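Local coordinates for transcription regulator, Crp family (Thermus thermophilus, PDB 4EV0), which activates transcription from six promoters in a cAMP-dependent manner, as a homodimeric DNA-binding regulator of the Crp family, at residues Y148-L153 with A206-I211. Numbering follows the deposited sequence.
Sequences YALLKL and ALLEEI
Tyr-148 OH is hydrogen-bonded to OE1 of Glu-209 of the second subunit. Three residues on, Leu-151 meets Glu-209 of its own chain, whose OE2 also makes a long, weak ion pair with Arg-155 of the second subunit. The Glu-209 chain is extended beyond CG and slants across the Leu-151 methyls, with OE2 4.1 Å from Leu-151 CD2. Its CB and CG make the apolar part of the contact. Glu-209 CG lies 3.7 Å from Leu-151 CD1, and that methyl also reaches the backbone atom Glu-209 CA at 3.8 Å. The backbones come nearest here, with 6.5 Å between the CA atoms of Leu-151 and Glu-209.

Leu-208 makes the second cluster of contacts. Its CG stands anti to the backbone N (chi1 179°), which carries CD2 across to the facing helix. CD2 meets Leu-150 CB at 3.9 Å and the backbone N of Leu-151 at 3.8 Å. The Leu-150 and Leu-208 side chains cross at about a right angle, and their CD1 methyls are 4.1 Å apart. Between the two segments the contact is van der Waals packing, with the axes at 134°. Just beyond, Ile-211 O accepts a hydrogen bond from Asn-144 ND2, tying the same helices.

The contact sets the C-terminal helix 205-212 against helix 139-154 of the winged helix-turn-helix domain. Helices 166-173 and 177-189 carry the predicted helix-turn-helix, and Leu-150 packs on both from helix 139-154, through Leu-169, Leu-184 and Leu-187, while strand 199-202 leads into helix 205-212.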
loop_
_atom_site.group_PDB
_atom_site.type_symbol
_atom_site.label_atom_id
_atom_site.label_comp_id
_atom_site.label_asym_id
_atom_site.label_seq_id
_atom_site.Cartn_x
_atom_site.Cartn_y
_atom_site.Cartn_z
ATOM N N TYR B 148 7.512 23.397 8.422
ATOM C CA TYR B 148 8.962 23.193 8.428
ATOM C C TYR B 148 9.591 23.472 7.067
ATOM O O TYR B 148 10.662 24.081 6.986
ATOM C CB TYR B 148 9.264 21.758 8.825
ATOM C CG TYR B 148 10.731 21.362 8.840
ATOM C CD1 TYR B 148 11.616 21.909 9.767
ATOM C CD2 TYR B 148 11.216 20.397 7.951
ATOM C CE1 TYR B 148 12.952 21.524 9.800
ATOM C CE2 TYR B 148 12.541 20.001 7.975
ATOM C CZ TYR B 148 13.406 20.561 8.904
ATOM O OH TYR B 148 14.729 20.156 8.922
ATOM N N ALA B 149 8.934 23.013 6.002
ATOM C CA ALA B 149 9.371 23.325 4.648
ATOM C C ALA B 149 9.492 24.851 4.429
ATOM O O ALA B 149 10.494 25.345 3.901
ATOM C CB ALA B 149 8.406 22.714 3.629
ATOM N N LEU B 150 8.455 25.584 4.826
ATOM C CA LEU B 150 8.442 27.038 4.733
ATOM C C LEU B 150 9.563 27.636 5.585
ATOM O O LEU B 150 10.250 28.569 5.167
ATOM C CB LEU B 150 7.096 27.561 5.230
ATOM C CG LEU B 150 5.906 27.367 4.302
ATOM C CD1 LEU B 150 4.597 27.773 4.987
ATOM C CD2 LEU B 150 6.145 28.156 3.025
ATOM N N LEU B 151 9.725 27.093 6.785
ATOM C CA LEU B 151 10.822 27.477 7.662
ATOM C C LEU B 151 12.153 27.367 6.915
ATOM O O LEU B 151 12.983 28.281 6.966
ATOM C CB LEU B 151 10.844 26.560 8.875
ATOM C CG LEU B 151 11.239 27.143 10.214
ATOM C CD1 LEU B 151 10.846 26.137 11.269
ATOM C CD2 LEU B 151 12.736 27.429 10.270
ATOM N N LYS B 152 12.330 26.253 6.203
ATOM C CA LYS B 152 13.552 26.005 5.450
ATOM C C LYS B 152 13.860 27.104 4.423
ATOM O O LYS B 152 15.024 27.433 4.178
ATOM C CB LYS B 152 13.504 24.626 4.779
ATOM C CG LYS B 152 14.270 23.562 5.557
ATOM C CD LYS B 152 13.709 22.161 5.358
ATOM C CE LYS B 152 14.330 21.504 4.146
ATOM N NZ LYS B 152 13.961 20.067 4.073
ATOM N N LEU B 153 12.813 27.660 3.817
ATOM C CA LEU B 153 12.962 28.759 2.863
ATOM C C LEU B 153 13.297 30.050 3.596
ATOM O O LEU B 153 14.130 30.820 3.151
ATOM C CB LEU B 153 11.684 28.957 2.046
ATOM C CG LEU B 153 11.227 27.806 1.141
ATOM C CD1 LEU B 153 9.881 28.133 0.507
ATOM C CD2 LEU B 153 12.260 27.488 0.062
ATOM N N ALA B 206 7.827 33.486 13.834
ATOM C CA ALA B 206 8.012 32.808 15.104
ATOM C C ALA B 206 6.890 31.826 15.315
ATOM O O ALA B 206 7.110 30.731 15.832
ATOM C CB ALA B 206 8.066 33.814 16.268
ATOM N N LEU B 207 5.681 32.226 14.937
ATOM C CA LEU B 207 4.521 31.364 15.123
ATOM C C LEU B 207 4.626 30.163 14.181
ATOM O O LEU B 207 4.215 29.045 14.518
ATOM C CB LEU B 207 3.233 32.140 14.869
ATOM C CG LEU B 207 1.922 31.390 15.113
ATOM C CD1 LEU B 207 2.004 30.598 16.414
ATOM C CD2 LEU B 207 0.732 32.355 15.138
ATOM N N LEU B 208 5.194 30.410 13.002
ATOM C CA LEU B 208 5.431 29.358 12.031
ATOM C C LEU B 208 6.409 28.340 12.613
ATOM O O LEU B 208 6.147 27.138 12.588
ATOM C CB LEU B 208 5.989 29.942 10.735
ATOM C CG LEU B 208 6.286 28.906 9.661
ATOM C CD1 LEU B 208 4.981 28.446 9.001
ATOM C CD2 LEU B 208 7.279 29.434 8.605
ATOM N N GLU B 209 7.522 28.834 13.151
ATOM C CA GLU B 209 8.548 27.977 13.728
ATOM C C GLU B 209 7.940 27.165 14.862
ATOM O O GLU B 209 8.256 25.992 15.048
ATOM C CB GLU B 209 9.726 28.816 14.227
ATOM C CG GLU B 209 11.012 28.023 14.486
ATOM C CD GLU B 209 12.249 28.915 14.624
ATOM O OE1 GLU B 209 12.115 30.066 15.111
ATOM O OE2 GLU B 209 13.354 28.464 14.240
ATOM N N GLU B 210 7.035 27.787 15.603
ATOM C CA GLU B 210 6.325 27.078 16.659
ATOM C C GLU B 210 5.486 25.951 16.075
ATOM O O GLU B 210 5.466 24.845 16.603
ATOM C CB GLU B 210 5.435 28.032 17.471
ATOM C CG GLU B 210 6.189 29.010 18.367
ATOM C CD GLU B 210 5.294 29.635 19.439
ATOM O OE1 GLU B 210 4.052 29.624 19.272
ATOM O OE2 GLU B 210 5.832 30.133 20.455
ATOM N N ILE B 211 4.787 26.246 14.984
ATOM C CA ILE B 211 3.938 25.252 14.336
ATOM C C ILE B 211 4.764 24.102 13.748
ATOM O O ILE B 211 4.353 22.944 13.839
ATOM C CB ILE B 211 3.015 25.886 13.251
ATOM C CG1 ILE B 211 2.013 26.842 13.905
ATOM C CG2 ILE B 211 2.252 24.801 12.491
ATOM C CD1 ILE B 211 1.226 27.684 12.924
#